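Local coordinates for protein Cif-like 1 (Burkholderia cenocepacia, PDB 7JQY) that probably acts as an epoxide hydrolase of the alpha/beta hydrolase fold, related to Cif, and assembles as an octamer, at residues Thr42-Leu53 against Leu71-Val81. The protein carries 1 engineered substitution. Residues are numbered along the deposited sequence; the frame is centred on the assembly and turned at random.
Sequences TGGPDDGEMVVL and LAEDGYRVVAV
Strand 77-82 of the alpha/beta hydrolase sheet lies between strand 37-43 and strand 50-54, and segment 42-53 supplies a partner to both of its edges. On one edge V78 pairs antiparallel with G43, its N donating to G43 O at 3.0 Å. V78 O receives two donors, the first being the backbone N of G43. The second is the T42 hydroxyl: with OG1 turned anti to the T42 N (chi1 -171°), T42 OG1 reaches V78 O at 2.8 Å, tilted out of the plane of the V78 carbonyl. On the other edge the strands run parallel, 19° apart, through a ladder from R77 N to E49 O, V51 N to R77 O, V79 N to V51 O, L53 N to V79 O and the longer V81 N to L53 O. A water bridges L53 O and V81 O beyond it.

This parallel pair forms a beta-alpha-beta unit with helix 68-73, which ends in a Schellman motif with G75 at C-prime. The face turned to helix 68-73 carries V51, L53 and V78: L53 CD1 packs on V78 CG1 at 3.7 Å, while its CD2 meets L71 CD1 tip to tip. V51 CG1 touches the same L71 methyl, and its CG2 lies 3.5 Å from Y76 CD1. From helix 291-303, F302 packs on V51 and L299 on L71 and Y76.

On the face of M50 and V79, the extended side chain of R77 runs beneath the turn P45-G48, its CB and CG each 3.4 Å from P45 O. M50 bends at its thioether (chi3 -71°), laying CE over one guanidinium face, 3.5 Å from R77 NH1; D46 O lies over the opposite face. At the guanidinium edge, a water in its plane links NE to T42 OG1, and NH1 also donates to L112 O.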
loop_
_atom_site.group_PDB
_atom_site.type_symbol
_atom_site.label_atom_id
_atom_site.label_comp_id
_atom_site.label_asym_id
_atom_site.label_seq_id
_atom_site.Cartn_x
_atom_site.Cartn_y
_atom_site.Cartn_z
ATOM N N THR B 42 26.478 -21.038 19.414
ATOM C CA THR B 42 27.653 -21.536 20.111
ATOM C C THR B 42 28.191 -22.794 19.441
ATOM O O THR B 42 27.445 -23.562 18.827
ATOM C CB THR B 42 27.358 -21.818 21.588
ATOM O OG1 THR B 42 28.591 -22.093 22.262
ATOM C CG2 THR B 42 26.395 -23.014 21.746
ATOM N N GLY B 43 29.507 -22.974 19.556
ATOM C CA GLY B 43 30.214 -24.127 19.022
ATOM C C GLY B 43 31.622 -24.189 19.585
ATOM O O GLY B 43 32.053 -23.318 20.347
ATOM N N GLY B 44 32.346 -25.239 19.197
ATOM C CA GLY B 44 33.666 -25.490 19.732
ATOM C C GLY B 44 33.605 -26.365 20.976
ATOM O O GLY B 44 32.523 -26.763 21.424
ATOM N N PRO B 45 34.765 -26.660 21.571
ATOM C CA PRO B 45 34.797 -27.555 22.740
ATOM C C PRO B 45 34.115 -26.953 23.958
ATOM O O PRO B 45 34.299 -25.775 24.276
ATOM C CB PRO B 45 36.296 -27.759 22.994
ATOM C CG PRO B 45 36.981 -27.324 21.731
ATOM C CD PRO B 45 36.115 -26.261 21.138
ATOM N N ASP B 46 33.342 -27.793 24.658
ATOM C CA ASP B 46 32.634 -27.346 25.857
ATOM C C ASP B 46 33.582 -26.884 26.958
ATOM O O ASP B 46 33.209 -26.039 27.780
ATOM C CB ASP B 46 31.756 -28.477 26.415
ATOM C CG ASP B 46 30.580 -28.824 25.514
ATOM O OD1 ASP B 46 29.891 -27.893 25.047
ATOM O OD2 ASP B 46 30.323 -30.031 25.300
ATOM N N ASP B 47 34.792 -27.438 27.018
ATOM C CA ASP B 47 35.729 -27.110 28.085
ATOM C C ASP B 47 36.721 -26.015 27.708
ATOM O O ASP B 47 37.509 -25.600 28.565
ATOM C CB ASP B 47 36.489 -28.364 28.543
ATOM C CG ASP B 47 37.156 -29.100 27.396
ATOM O OD1 ASP B 47 36.852 -30.299 27.204
ATOM O OD2 ASP B 47 37.991 -28.488 26.693
ATOM N N GLY B 48 36.730 -25.569 26.453
ATOM C CA GLY B 48 37.725 -24.620 25.997
ATOM C C GLY B 48 37.510 -23.223 26.550
ATOM O O GLY B 48 36.470 -22.886 27.120
ATOM N N GLU B 49 38.543 -22.397 26.390
ATOM C CA GLU B 49 38.446 -20.991 26.767
ATOM C C GLU B 49 37.331 -20.320 25.978
ATOM O O GLU B 49 37.241 -20.477 24.757
ATOM C CB GLU B 49 39.770 -20.270 26.505
ATOM C CG GLU B 49 40.948 -20.679 27.386
ATOM C CD GLU B 49 42.159 -19.766 27.175
ATOM O OE1 GLU B 49 43.087 -20.158 26.431
ATOM O OE2 GLU B 49 42.176 -18.647 27.739
ATOM N N MET B 50 36.474 -19.582 26.675
ATOM C CA MET B 50 35.315 -18.988 26.027
ATOM C C MET B 50 35.681 -17.691 25.318
ATOM O O MET B 50 36.347 -16.825 25.893
ATOM C CB MET B 50 34.213 -18.714 27.038
ATOM C CG MET B 50 32.946 -18.259 26.365
ATOM S SD MET B 50 31.573 -18.103 27.496
ATOM C CE MET B 50 31.247 -19.830 27.835
ATOM N N VAL B 51 35.243 -17.562 24.068
ATOM C CA VAL B 51 35.360 -16.332 23.296
ATOM C C VAL B 51 33.949 -15.832 23.017
ATOM O O VAL B 51 33.174 -16.504 22.321
ATOM C CB VAL B 51 36.140 -16.533 21.988
ATOM C CG1 VAL B 51 36.291 -15.210 21.252
ATOM C CG2 VAL B 51 37.505 -17.133 22.278
ATOM N N VAL B 52 33.613 -14.664 23.561
ATOM C CA VAL B 52 32.312 -14.035 23.365
ATOM C C VAL B 52 32.452 -12.971 22.286
ATOM O O VAL B 52 33.380 -12.144 22.326
ATOM C CB VAL B 52 31.781 -13.435 24.677
ATOM C CG1 VAL B 52 30.516 -12.659 24.433
ATOM C CG2 VAL B 52 31.558 -14.532 25.692
ATOM N N LEU B 53 31.547 -13.010 21.307
ATOM C CA LEU B 53 31.537 -12.087 20.179
ATOM C C LEU B 53 30.250 -11.280 20.214
ATOM O O LEU B 53 29.158 -11.854 20.294
ATOM C CB LEU B 53 31.647 -12.845 18.848
ATOM C CG LEU B 53 32.733 -13.925 18.769
ATOM C CD1 LEU B 53 32.704 -14.659 17.454
ATOM C CD2 LEU B 53 34.091 -13.294 18.972
ATOM N N LEU B 71 37.964 -19.810 15.093
ATOM C CA LEU B 71 38.143 -19.719 16.539
ATOM C C LEU B 71 37.860 -21.053 17.210
ATOM O O LEU B 71 38.621 -21.500 18.075
ATOM C CB LEU B 71 37.225 -18.638 17.117
ATOM C CG LEU B 71 37.621 -17.185 16.888
ATOM C CD1 LEU B 71 36.587 -16.264 17.494
ATOM C CD2 LEU B 71 38.997 -16.934 17.490
ATOM N N ALA B 72 36.788 -21.720 16.797
ATOM C CA ALA B 72 36.426 -22.985 17.412
ATOM C C ALA B 72 37.374 -24.110 17.013
ATOM O O ALA B 72 37.522 -25.081 17.766
ATOM C CB ALA B 72 34.989 -23.345 17.040
ATOM N N GLU B 73 37.983 -24.041 15.824
ATOM C CA GLU B 73 38.823 -25.168 15.434
ATOM C C GLU B 73 40.133 -25.132 16.246
ATOM O O GLU B 73 40.829 -26.153 16.337
ATOM C CB GLU B 73 39.054 -25.183 13.914
ATOM C CG GLU B 73 37.829 -25.465 13.015
ATOM C CD GLU B 73 38.071 -25.405 11.515
ATOM O OE1 GLU B 73 39.184 -24.946 11.104
ATOM O OE2 GLU B 73 37.028 -25.492 10.788
ATOM N N ASP B 74 40.480 -23.968 16.830
ATOM C CA ASP B 74 41.653 -23.805 17.685
ATOM C C ASP B 74 41.334 -24.044 19.151
ATOM O O ASP B 74 42.108 -23.624 20.023
ATOM C CB ASP B 74 42.239 -22.397 17.560
ATOM C CG ASP B 74 43.519 -22.358 16.756
ATOM O OD1 ASP B 74 43.686 -23.236 15.883
ATOM O OD2 ASP B 74 44.362 -21.468 17.014
ATOM N N GLY B 75 40.203 -24.686 19.440
ATOM C CA GLY B 75 39.863 -25.076 20.791
ATOM C C GLY B 75 39.118 -24.046 21.608
ATOM O O GLY B 75 38.915 -24.269 22.808
ATOM N N TYR B 76 38.692 -22.937 21.005
ATOM C CA TYR B 76 37.934 -21.935 21.739
ATOM C C TYR B 76 36.448 -22.275 21.754
ATOM O O TYR B 76 35.906 -22.864 20.813
ATOM C CB TYR B 76 38.153 -20.549 21.132
ATOM C CG TYR B 76 39.552 -20.024 21.370
ATOM C CD1 TYR B 76 39.966 -19.654 22.643
ATOM C CD2 TYR B 76 40.465 -19.922 20.324
ATOM C CE1 TYR B 76 41.254 -19.181 22.869
ATOM C CE2 TYR B 76 41.753 -19.450 20.538
ATOM C CZ TYR B 76 42.141 -19.082 21.811
ATOM O OH TYR B 76 43.413 -18.615 22.028
ATOM N N ARG B 77 35.794 -21.913 22.854
ATOM C CA ARG B 77 34.349 -22.069 22.991
ATOM C C ARG B 77 33.688 -20.769 22.545
ATOM O O ARG B 77 33.609 -19.804 23.311
ATOM C CB ARG B 77 33.987 -22.431 24.428
ATOM C CG ARG B 77 32.535 -22.875 24.632
ATOM C CD ARG B 77 32.281 -23.141 26.109
ATOM N NE ARG B 77 30.878 -23.396 26.409
ATOM C CZ ARG B 77 30.377 -23.423 27.638
ATOM N NH1 ARG B 77 31.167 -23.207 28.681
ATOM N NH2 ARG B 77 29.088 -23.661 27.827
ATOM N N VAL B 78 33.179 -20.753 21.313
ATOM C CA VAL B 78 32.658 -19.525 20.719
ATOM C C VAL B 78 31.215 -19.306 21.149
ATOM O O VAL B 78 30.386 -20.225 21.104
ATOM C CB VAL B 78 32.780 -19.559 19.189
ATOM C CG1 VAL B 78 32.472 -18.182 18.621
ATOM C CG2 VAL B 78 34.186 -19.990 18.776
ATOM N N VAL B 79 30.914 -18.083 21.575
ATOM C CA VAL B 79 29.568 -17.667 21.947
ATOM C C VAL B 79 29.297 -16.342 21.241
ATOM O O VAL B 79 29.752 -15.285 21.696
ATOM C CB VAL B 79 29.403 -17.518 23.462
ATOM C CG1 VAL B 79 27.996 -17.018 23.801
ATOM C CG2 VAL B 79 29.686 -18.840 24.158
ATOM N N ALA B 80 28.532 -16.386 20.150
ATOM C CA ALA B 80 28.113 -15.188 19.432
ATOM C C ALA B 80 26.684 -14.878 19.844
ATOM O O ALA B 80 25.777 -15.681 19.598
ATOM C CB ALA B 80 28.217 -15.378 17.919
ATOM N N VAL B 81 26.489 -13.734 20.491
ATOM C CA VAL B 81 25.242 -13.398 21.169
ATOM C C VAL B 81 24.485 -12.349 20.365
ATOM O O VAL B 81 25.073 -11.371 19.892
ATOM C CB VAL B 81 25.518 -12.886 22.600
ATOM C CG1 VAL B 81 24.220 -12.719 23.372
ATOM C CG2 VAL B 81 26.473 -13.814 23.320
HETATM O O HOH W 1 29.385 -24.308 23.973
HETATM O O HOH W 2 27.366 -11.299 18.323
#